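Local coordinates for uncharacterized protein (Bacteroides ovatus, PDB 3NQK) that is of unknown function but combines a domain of the E-set clan with a C-terminal BT_3044-like beta-sheet domain, at residues P156-K170 with T185-I199. Sequence-based numbering, arbitrary orientation.
Sequences PFNNYSGSYTASSMK and TTDKRTGYVVDNNSI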
ATOM      1  N   PRO A 156       7.730  -7.643 -15.054  1.00 35.12           N
ATOM      2  CA  PRO A 156       7.831  -6.206 -15.130  1.00 34.52           C
ATOM      3  C   PRO A 156       6.583  -5.620 -15.764  1.00 35.19           C
ATOM      4  O   PRO A 156       5.897  -6.310 -16.520  1.00 36.91           O
ATOM      5  CB  PRO A 156       9.022  -5.993 -16.040  1.00 35.23           C
ATOM      6  CG  PRO A 156       9.700  -7.351 -16.141  1.00 38.13           C
ATOM      7  CD  PRO A 156       8.676  -8.319 -15.952  1.00 34.30           C
ATOM      8  N   PHE A 157       6.264  -4.383 -15.439  1.00 32.43           N
ATOM      9  CA  PHE A 157       5.127  -3.747 -16.046  1.00 32.67           C
ATOM     10  C   PHE A 157       5.295  -2.236 -16.121  1.00 34.44           C
ATOM     11  O   PHE A 157       5.975  -1.637 -15.308  1.00 35.43           O
ATOM     12  CB  PHE A 157       3.851  -4.096 -15.279  1.00 32.85           C
ATOM     13  CG  PHE A 157       3.717  -3.389 -13.939  1.00 34.47           C
ATOM     14  CD1 PHE A 157       4.196  -3.971 -12.780  1.00 41.74           C
ATOM     15  CD2 PHE A 157       3.078  -2.165 -13.846  1.00 40.20           C
ATOM     16  CE1 PHE A 157       4.051  -3.337 -11.546  1.00 36.61           C
ATOM     17  CE2 PHE A 157       2.945  -1.522 -12.617  1.00 40.96           C
ATOM     18  CZ  PHE A 157       3.418  -2.124 -11.467  1.00 35.97           C
ATOM     19  N   ASN A 158       4.707  -1.638 -17.142  1.00 35.77           N
ATOM     20  CA  ASN A 158       4.629  -0.183 -17.244  1.00 36.28           C
ATOM     21  C   ASN A 158       3.170   0.186 -17.404  1.00 34.70           C
ATOM     22  O   ASN A 158       2.288  -0.665 -17.239  1.00 39.44           O
ATOM     23  CB  ASN A 158       5.487   0.336 -18.413  1.00 35.74           C
ATOM     24  CG  ASN A 158       5.153  -0.345 -19.746  1.00 43.63           C
ATOM     25  OD1 ASN A 158       4.017  -0.846 -19.957  1.00 32.99           O
ATOM     26  ND2 ASN A 158       6.125  -0.339 -20.672  1.00 37.72           N
ATOM     27  N   ASN A 159       2.892   1.424 -17.709  1.00 34.15           N
ATOM     28  CA  ASN A 159       1.513   1.853 -17.864  1.00 36.18           C
ATOM     29  C   ASN A 159       0.824   1.278 -19.123  1.00 36.17           C
ATOM     30  O   ASN A 159      -0.360   1.515 -19.332  1.00 35.45           O
ATOM     31  CB  ASN A 159       1.441   3.379 -17.908  1.00 37.46           C
ATOM     32  CG  ASN A 159       1.759   4.008 -16.584  1.00 41.23           C
ATOM     33  OD1 ASN A 159       1.538   3.414 -15.544  1.00 48.68           O
ATOM     34  ND2 ASN A 159       2.271   5.222 -16.615  1.00 42.27           N
ATOM     35  N   TYR A 160       1.559   0.527 -19.942  1.00 33.59           N
ATOM     36  CA  TYR A 160       1.042   0.120 -21.223  1.00 34.00           C
ATOM     37  C   TYR A 160       1.127  -1.382 -21.466  1.00 34.68           C
ATOM     38  O   TYR A 160       0.861  -1.835 -22.562  1.00 36.21           O
ATOM     39  CB  TYR A 160       1.805   0.853 -22.327  1.00 33.47           C
ATOM     40  CG  TYR A 160       1.907   2.360 -22.121  1.00 39.01           C
ATOM     41  CD1 TYR A 160       0.817   3.181 -22.328  1.00 45.11           C
ATOM     42  CD2 TYR A 160       3.101   2.952 -21.714  1.00 47.71           C
ATOM     43  CE1 TYR A 160       0.901   4.571 -22.133  1.00 44.43           C
ATOM     44  CE2 TYR A 160       3.193   4.342 -21.512  1.00 43.66           C
ATOM     45  CZ  TYR A 160       2.087   5.136 -21.737  1.00 44.85           C
ATOM     46  OH  TYR A 160       2.159   6.488 -21.564  1.00 44.94           O
ATOM     47  N   SER A 161       1.434  -2.149 -20.429  1.00 36.59           N
ATOM     48  CA  SER A 161       1.723  -3.590 -20.590  1.00 37.52           C
ATOM     49  C   SER A 161       0.672  -4.454 -19.968  1.00 38.45           C
ATOM     50  O   SER A 161      -0.036  -4.030 -19.074  1.00 41.26           O
ATOM     51  CB  SER A 161       3.086  -3.936 -19.961  1.00 39.89           C
ATOM     52  OG  SER A 161       3.077  -3.742 -18.538  1.00 38.58           O
ATOM     53  N   GLY A 162       0.620  -5.707 -20.403  1.00 38.97           N
ATOM     54  CA  GLY A 162      -0.332  -6.663 -19.872  1.00 36.75           C
ATOM     55  C   GLY A 162      -1.110  -7.327 -20.970  1.00 37.60           C
ATOM     56  O   GLY A 162      -0.635  -7.443 -22.100  1.00 36.69           O
ATOM     57  N   SER A 163      -2.327  -7.742 -20.649  1.00 39.99           N
ATOM     58  CA  SER A 163      -3.148  -8.513 -21.579  1.00 40.46           C
ATOM     59  C   SER A 163      -4.184  -7.616 -22.247  1.00 41.82           C
ATOM     60  O   SER A 163      -5.131  -7.162 -21.608  1.00 43.65           O
ATOM     61  CB  SER A 163      -3.830  -9.672 -20.839  1.00 36.72           C
ATOM     62  OG  SER A 163      -4.475 -10.554 -21.739  1.00 43.44           O
ATOM     63  N   TYR A 164      -3.971  -7.334 -23.528  1.00 41.35           N
ATOM     64  CA  TYR A 164      -4.891  -6.495 -24.294  1.00 39.02           C
ATOM     65  C   TYR A 164      -6.057  -7.320 -24.850  1.00 39.10           C
ATOM     66  O   TYR A 164      -5.848  -8.408 -25.427  1.00 40.68           O
ATOM     67  CB  TYR A 164      -4.156  -5.839 -25.468  1.00 37.44           C
ATOM     68  CG  TYR A 164      -3.318  -4.618 -25.108  1.00 38.07           C
ATOM     69  CD1 TYR A 164      -2.111  -4.747 -24.452  1.00 32.54           C
ATOM     70  CD2 TYR A 164      -3.705  -3.349 -25.509  1.00 36.76           C
ATOM     71  CE1 TYR A 164      -1.329  -3.631 -24.159  1.00 33.03           C
ATOM     72  CE2 TYR A 164      -2.925  -2.237 -25.235  1.00 30.77           C
ATOM     73  CZ  TYR A 164      -1.748  -2.381 -24.559  1.00 36.39           C
ATOM     74  OH  TYR A 164      -0.975  -1.263 -24.287  1.00 35.20           O
ATOM     75  N   THR A 165      -7.278  -6.813 -24.683  1.00 34.64           N
ATOM     76  CA  THR A 165      -8.428  -7.400 -25.351  1.00 34.31           C
ATOM     77  C   THR A 165      -8.237  -7.189 -26.837  1.00 34.76           C
ATOM     78  O   THR A 165      -7.931  -6.088 -27.260  1.00 36.23           O
ATOM     79  CB  THR A 165      -9.702  -6.744 -24.925  1.00 33.39           C
ATOM     80  OG1 THR A 165      -9.925  -7.004 -23.525  1.00 37.15           O
ATOM     81  CG2 THR A 165     -10.882  -7.278 -25.757  1.00 30.78           C
ATOM     82  N   ALA A 166      -8.387  -8.252 -27.633  1.00 35.81           N
ATOM     83  CA  ALA A 166      -8.055  -8.175 -29.080  1.00 37.38           C
ATOM     84  C   ALA A 166      -9.187  -8.566 -29.983  1.00 38.92           C
ATOM     85  O   ALA A 166      -8.955  -8.919 -31.143  1.00 40.31           O
ATOM     86  CB  ALA A 166      -6.837  -9.030 -29.386  1.00 34.69           C
ATOM     87  N   SER A 167     -10.421  -8.429 -29.495  1.00 39.52           N
ATOM     88  CA  SER A 167     -11.599  -8.849 -30.259  1.00 39.70           C
ATOM     89  C   SER A 167     -11.864  -7.979 -31.476  1.00 41.91           C
ATOM     90  O   SER A 167     -12.583  -8.394 -32.379  1.00 42.80           O
ATOM     91  CB  SER A 167     -12.850  -8.887 -29.361  1.00 40.10           C
ATOM     92  OG  SER A 167     -13.034  -7.671 -28.664  1.00 40.12           O
ATOM     93  N   SER A 168     -11.298  -6.768 -31.502  1.00 43.78           N
ATOM     94  CA  SER A 168     -11.504  -5.857 -32.648  1.00 46.07           C
ATOM     95  C   SER A 168     -10.335  -5.869 -33.614  1.00 44.84           C
ATOM     96  O   SER A 168     -10.278  -5.043 -34.528  1.00 46.17           O
ATOM     97  CB  SER A 168     -11.752  -4.425 -32.169  1.00 46.32           C
ATOM     98  OG  SER A 168     -13.069  -4.271 -31.699  1.00 51.28           O
HETATM   99  N   MSE A 169      -9.380  -6.773 -33.395  1.00 42.89           N
HETATM  100  CA  MSE A 169      -8.222  -6.886 -34.291  1.00 41.52           C
HETATM  101  C   MSE A 169      -8.488  -7.969 -35.299  1.00 40.24           C
HETATM  102  O   MSE A 169      -8.651  -9.144 -34.938  1.00 41.93           O
HETATM  103  CB  MSE A 169      -6.944  -7.213 -33.515  1.00 39.83           C
HETATM  104  CG  MSE A 169      -5.709  -7.272 -34.405  1.00 43.10           C
HETATM  105 SE   MSE A 169      -4.145  -7.859 -33.499  0.75 40.30          SE
HETATM  106  CE  MSE A 169      -4.664  -9.723 -33.297  1.00 31.38           C
ATOM    107  N   LYS A 170      -8.547  -7.587 -36.559  1.00 38.85           N
ATOM    108  CA  LYS A 170      -8.825  -8.531 -37.624  1.00 39.36           C
ATOM    109  C   LYS A 170      -7.561  -8.891 -38.381  1.00 39.18           C
ATOM    110  O   LYS A 170      -6.710  -8.025 -38.659  1.00 40.89           O
ATOM    111  CB  LYS A 170      -9.861  -7.959 -38.578  1.00 41.38           C
ATOM    112  CG  LYS A 170     -11.282  -7.830 -37.975  1.00 43.80           C
ATOM    113  CD  LYS A 170     -12.287  -7.496 -39.055  1.00 50.84           C
ATOM    114  CE  LYS A 170     -13.709  -7.641 -38.573  1.00 56.85           C
ATOM    115  NZ  LYS A 170     -14.654  -7.719 -39.737  1.00 61.40           N
ATOM    116  N   THR A 185      -9.788 -13.793 -35.867  1.00 44.83           N
ATOM    117  CA  THR A 185      -9.582 -13.000 -34.652  1.00 40.75           C
ATOM    118  C   THR A 185      -9.321 -13.906 -33.473  1.00 40.71           C
ATOM    119  O   THR A 185      -9.658 -15.095 -33.498  1.00 40.81           O
ATOM    120  CB  THR A 185     -10.817 -12.139 -34.312  1.00 40.06           C
ATOM    121  OG1 THR A 185     -11.904 -12.982 -33.929  1.00 41.95           O
ATOM    122  CG2 THR A 185     -11.230 -11.325 -35.476  1.00 40.07           C
ATOM    123  N   THR A 186      -8.701 -13.350 -32.444  1.00 40.14           N
ATOM    124  CA  THR A 186      -8.544 -14.041 -31.162  1.00 39.39           C
ATOM    125  C   THR A 186      -9.004 -13.095 -30.066  1.00 38.49           C
ATOM    126  O   THR A 186      -9.220 -11.928 -30.310  1.00 36.78           O
ATOM    127  CB  THR A 186      -7.098 -14.464 -30.905  1.00 39.72           C
ATOM    128  OG1 THR A 186      -7.057 -15.364 -29.795  1.00 36.78           O
ATOM    129  CG2 THR A 186      -6.225 -13.259 -30.615  1.00 31.84           C
ATOM    130  N   ASP A 187      -9.158 -13.594 -28.864  1.00 39.35           N
ATOM    131  CA  ASP A 187      -9.754 -12.781 -27.822  1.00 41.73           C
ATOM    132  C   ASP A 187      -8.754 -11.862 -27.078  1.00 38.19           C
ATOM    133  O   ASP A 187      -9.150 -10.858 -26.540  1.00 37.42           O
ATOM    134  CB  ASP A 187     -10.574 -13.654 -26.834  1.00 43.21           C
ATOM    135  CG  ASP A 187      -9.766 -14.775 -26.229  1.00 52.14           C
ATOM    136  OD1 ASP A 187      -8.520 -14.783 -26.400  1.00 50.15           O
ATOM    137  OD2 ASP A 187     -10.387 -15.672 -25.591  1.00 62.97           O
ATOM    138  N   LYS A 188      -7.463 -12.181 -27.115  1.00 37.63           N
ATOM    139  CA  LYS A 188      -6.469 -11.371 -26.387  1.00 37.93           C
ATOM    140  C   LYS A 188      -5.037 -11.535 -26.925  1.00 37.19           C
ATOM    141  O   LYS A 188      -4.699 -12.561 -27.505  1.00 38.37           O
ATOM    142  CB  LYS A 188      -6.479 -11.751 -24.910  1.00 36.85           C
ATOM    143  CG  LYS A 188      -5.863 -13.138 -24.640  1.00 43.69           C
ATOM    144  CD  LYS A 188      -6.099 -13.609 -23.200  1.00 51.67           C
ATOM    145  CE  LYS A 188      -5.591 -15.049 -22.984  1.00 53.20           C
ATOM    146  NZ  LYS A 188      -5.915 -15.531 -21.609  1.00 57.88           N
ATOM    147  N   ARG A 189      -4.197 -10.528 -26.670  1.00 34.58           N
ATOM    148  CA  ARG A 189      -2.782 -10.577 -27.020  1.00 34.67           C
ATOM    149  C   ARG A 189      -1.987  -9.942 -25.899  1.00 37.89           C
ATOM    150  O   ARG A 189      -2.429  -8.956 -25.295  1.00 41.36           O
ATOM    151  CB  ARG A 189      -2.507  -9.816 -28.323  1.00 36.52           C
ATOM    152  CG  ARG A 189      -3.183 -10.388 -29.578  1.00 31.74           C
ATOM    153  CD  ARG A 189      -2.672 -11.789 -29.913  1.00 35.88           C
ATOM    154  NE  ARG A 189      -1.307 -11.772 -30.445  1.00 36.96           N
ATOM    155  CZ  ARG A 189      -0.640 -12.857 -30.819  1.00 34.28           C
ATOM    156  NH1 ARG A 189      -1.184 -14.053 -30.692  1.00 36.22           N
ATOM    157  NH2 ARG A 189       0.576 -12.747 -31.312  1.00 38.42           N
ATOM    158  N   THR A 190      -0.805 -10.475 -25.630  1.00 37.08           N
ATOM    159  CA  THR A 190      -0.003  -9.986 -24.542  1.00 36.28           C
ATOM    160  C   THR A 190       1.008  -8.971 -25.010  1.00 35.90           C
ATOM    161  O   THR A 190       1.742  -9.202 -25.972  1.00 35.63           O
ATOM    162  CB  THR A 190       0.733 -11.123 -23.848  1.00 40.57           C
ATOM    163  OG1 THR A 190      -0.205 -12.146 -23.480  1.00 43.31           O
ATOM    164  CG2 THR A 190       1.461 -10.607 -22.587  1.00 36.58           C
ATOM    165  N   GLY A 191       1.008  -7.813 -24.353  1.00 36.02           N
ATOM    166  CA  GLY A 191       2.008  -6.779 -24.591  1.00 33.94           C
ATOM    167  C   GLY A 191       3.044  -6.836 -23.487  1.00 34.83           C
ATOM    168  O   GLY A 191       2.714  -6.673 -22.306  1.00 34.51           O
ATOM    169  N   TYR A 192       4.295  -7.091 -23.871  1.00 35.00           N
ATOM    170  CA  TYR A 192       5.386  -7.299 -22.915  1.00 35.75           C
ATOM    171  C   TYR A 192       6.232  -6.053 -22.772  1.00 33.44           C
ATOM    172  O   TYR A 192       6.420  -5.332 -23.718  1.00 38.01           O
ATOM    173  CB  TYR A 192       6.275  -8.455 -23.383  1.00 37.51           C
ATOM    174  CG  TYR A 192       5.539  -9.766 -23.645  1.00 39.30           C
ATOM    175  CD1 TYR A 192       4.915 -10.007 -24.873  1.00 41.66           C
ATOM    176  CD2 TYR A 192       5.519 -10.778 -22.693  1.00 41.05           C
ATOM    177  CE1 TYR A 192       4.259 -11.232 -25.141  1.00 41.43           C
ATOM    178  CE2 TYR A 192       4.859 -12.017 -22.948  1.00 50.59           C
ATOM    179  CZ  TYR A 192       4.244 -12.227 -24.180  1.00 50.36           C
ATOM    180  OH  TYR A 192       3.616 -13.422 -24.445  1.00 50.69           O
ATOM    181  N   VAL A 193       6.781  -5.837 -21.587  1.00 31.50           N
ATOM    182  CA  VAL A 193       7.587  -4.660 -21.328  1.00 31.11           C
ATOM    183  C   VAL A 193       8.899  -4.688 -22.080  1.00 33.46           C
ATOM    184  O   VAL A 193       9.564  -5.721 -22.155  1.00 32.01           O
ATOM    185  CB  VAL A 193       7.954  -4.539 -19.842  1.00 34.07           C
ATOM    186  CG1 VAL A 193       9.178  -3.629 -19.677  1.00 24.23           C
ATOM    187  CG2 VAL A 193       6.755  -4.045 -19.004  1.00 28.53           C
ATOM    188  N   VAL A 194       9.277  -3.537 -22.624  1.00 36.87           N
ATOM    189  CA  VAL A 194      10.606  -3.338 -23.161  1.00 37.44           C
ATOM    190  C   VAL A 194      11.305  -2.315 -22.293  1.00 39.36           C
ATOM    191  O   VAL A 194      12.400  -2.559 -21.805  1.00 40.58           O
ATOM    192  CB  VAL A 194      10.575  -2.884 -24.640  1.00 39.07           C
ATOM    193  CG1 VAL A 194      11.812  -2.095 -24.992  1.00 35.43           C
ATOM    194  CG2 VAL A 194      10.443  -4.098 -25.557  1.00 35.63           C
ATOM    195  N   ASP A 195      10.669  -1.168 -22.094  1.00 41.41           N
ATOM    196  CA  ASP A 195      11.179  -0.159 -21.138  1.00 44.67           C
ATOM    197  C   ASP A 195       9.991   0.632 -20.531  1.00 46.21           C
ATOM    198  O   ASP A 195       8.841   0.177 -20.606  1.00 47.23           O
ATOM    199  CB  ASP A 195      12.221   0.755 -21.793  1.00 43.69           C
ATOM    200  CG  ASP A 195      11.649   1.586 -22.917  1.00 48.11           C
ATOM    201  OD1 ASP A 195      10.412   1.728 -22.990  1.00 49.64           O
ATOM    202  OD2 ASP A 195      12.447   2.151 -23.707  1.00 48.46           O
ATOM    203  N   ASN A 196      10.254   1.800 -19.945  1.00 46.69           N
ATOM    204  CA  ASN A 196       9.196   2.517 -19.184  1.00 47.05           C
ATOM    205  C   ASN A 196       8.006   2.931 -20.015  1.00 46.39           C
ATOM    206  O   ASN A 196       6.899   3.063 -19.485  1.00 45.87           O
ATOM    207  CB  ASN A 196       9.763   3.739 -18.438  1.00 48.79           C
ATOM    208  CG  ASN A 196      10.552   4.641 -19.330  1.00 57.18           C
ATOM    209  OD1 ASN A 196      11.449   4.191 -20.063  1.00 66.63           O
ATOM    210  ND2 ASN A 196      10.252   5.920 -19.279  1.00 59.89           N
ATOM    211  N   ASN A 197       8.215   3.127 -21.317  1.00 46.57           N
ATOM    212  CA  ASN A 197       7.126   3.529 -22.203  1.00 47.89           C
ATOM    213  C   ASN A 197       7.112   2.779 -23.566  1.00 46.81           C
ATOM    214  O   ASN A 197       6.557   3.268 -24.554  1.00 47.22           O
ATOM    215  CB  ASN A 197       7.174   5.026 -22.419  1.00 49.47           C
ATOM    216  CG  ASN A 197       8.515   5.494 -22.866  1.00 61.56           C
ATOM    217  OD1 ASN A 197       9.318   4.711 -23.409  1.00 70.73           O
ATOM    218  ND2 ASN A 197       8.800   6.784 -22.641  1.00 61.64           N
ATOM    219  N   SER A 198       7.680   1.581 -23.587  1.00 44.43           N
ATOM    220  CA  SER A 198       7.667   0.754 -24.783  1.00 44.74           C
ATOM    221  C   SER A 198       7.349  -0.676 -24.425  1.00 41.27           C
ATOM    222  O   SER A 198       7.720  -1.151 -23.367  1.00 42.35           O
ATOM    223  CB  SER A 198       9.025   0.818 -25.508  1.00 47.16           C
ATOM    224  OG  SER A 198       9.386   2.160 -25.813  1.00 50.59           O
ATOM    225  N   ILE A 199       6.657  -1.360 -25.317  1.00 39.37           N
ATOM    226  CA  ILE A 199       6.306  -2.752 -25.113  1.00 37.00           C
ATOM    227  C   ILE A 199       6.435  -3.444 -26.429  1.00 38.56           C
ATOM    228  O   ILE A 199       6.746  -2.793 -27.446  1.00 38.81           O
ATOM    229  CB  ILE A 199       4.854  -2.896 -24.614  1.00 36.87           C
ATOM    230  CG1 ILE A 199       3.868  -2.424 -25.687  1.00 37.36           C
ATOM    231  CG2 ILE A 199       4.641  -2.095 -23.300  1.00 34.81           C
ATOM    232  CD1 ILE A 199       2.407  -2.374 -25.197  1.00 40.65           C
TER
HETATM  233  O   HOH W   1       6.383  -7.504 -19.157  1.00 39.35           O
HETATM  234  O   HOH W   2       4.794   3.525 -17.692  1.00 41.82           O
HETATM  235  O   HOH W   3      -7.755 -10.673 -32.920  1.00 42.12           O
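The Tyr-160 ring lies alongside Asn-197, its CE2 4.1 Å from Asn-197 CB, with Asn-196 O near the ring plane at the edge; Asn-159 CB sits over the centre of one face. At the edge of the Tyr-164 ring, in plane, sits Tyr-160 O, which takes a hydrogen bond from Tyr-164 OH; Ile-199 CD1 approaches that ring obliquely, 4.1 Å from Tyr-164 CE1. Phe-224 stacks with Tyr-160, and Phe-201 meets Tyr-164 edge-to-face. The amide of Asn-158 reaches across to the 195-198 turn: ND2 donates to Asp-195 O at 2.8 Å, with the acceptor 10° out of the amide plane, and more weakly to Ser-198 O. With CG between the backbone N and carbonyl carbon (chi1 54°), Asn-158 OD1 turns back to accept from Tyr-160 N, closing an Asx turn. An alanine here is likely to leave Asp-195 O without this donor and the 158-161 turn without its side-chain brace.

Beyond the turn, strands 162-165 and 188-193 pair antiparallel within the large sheet of the BT_3044-like region. Gly-162 with Gly-191 and Tyr-164 with Arg-189 are the hydrogen-bonded pairs between these two strands. Farther along, Arg-189 CG packs 3.9 Å from Ala-166 CB, while its guanidinium bonds to Tyr-202 O and Ile-206 O. At the other end Val-193 CG2 lies 3.4 Å from Phe-157 CA, and a water links Pro-156 O to Val-193 N.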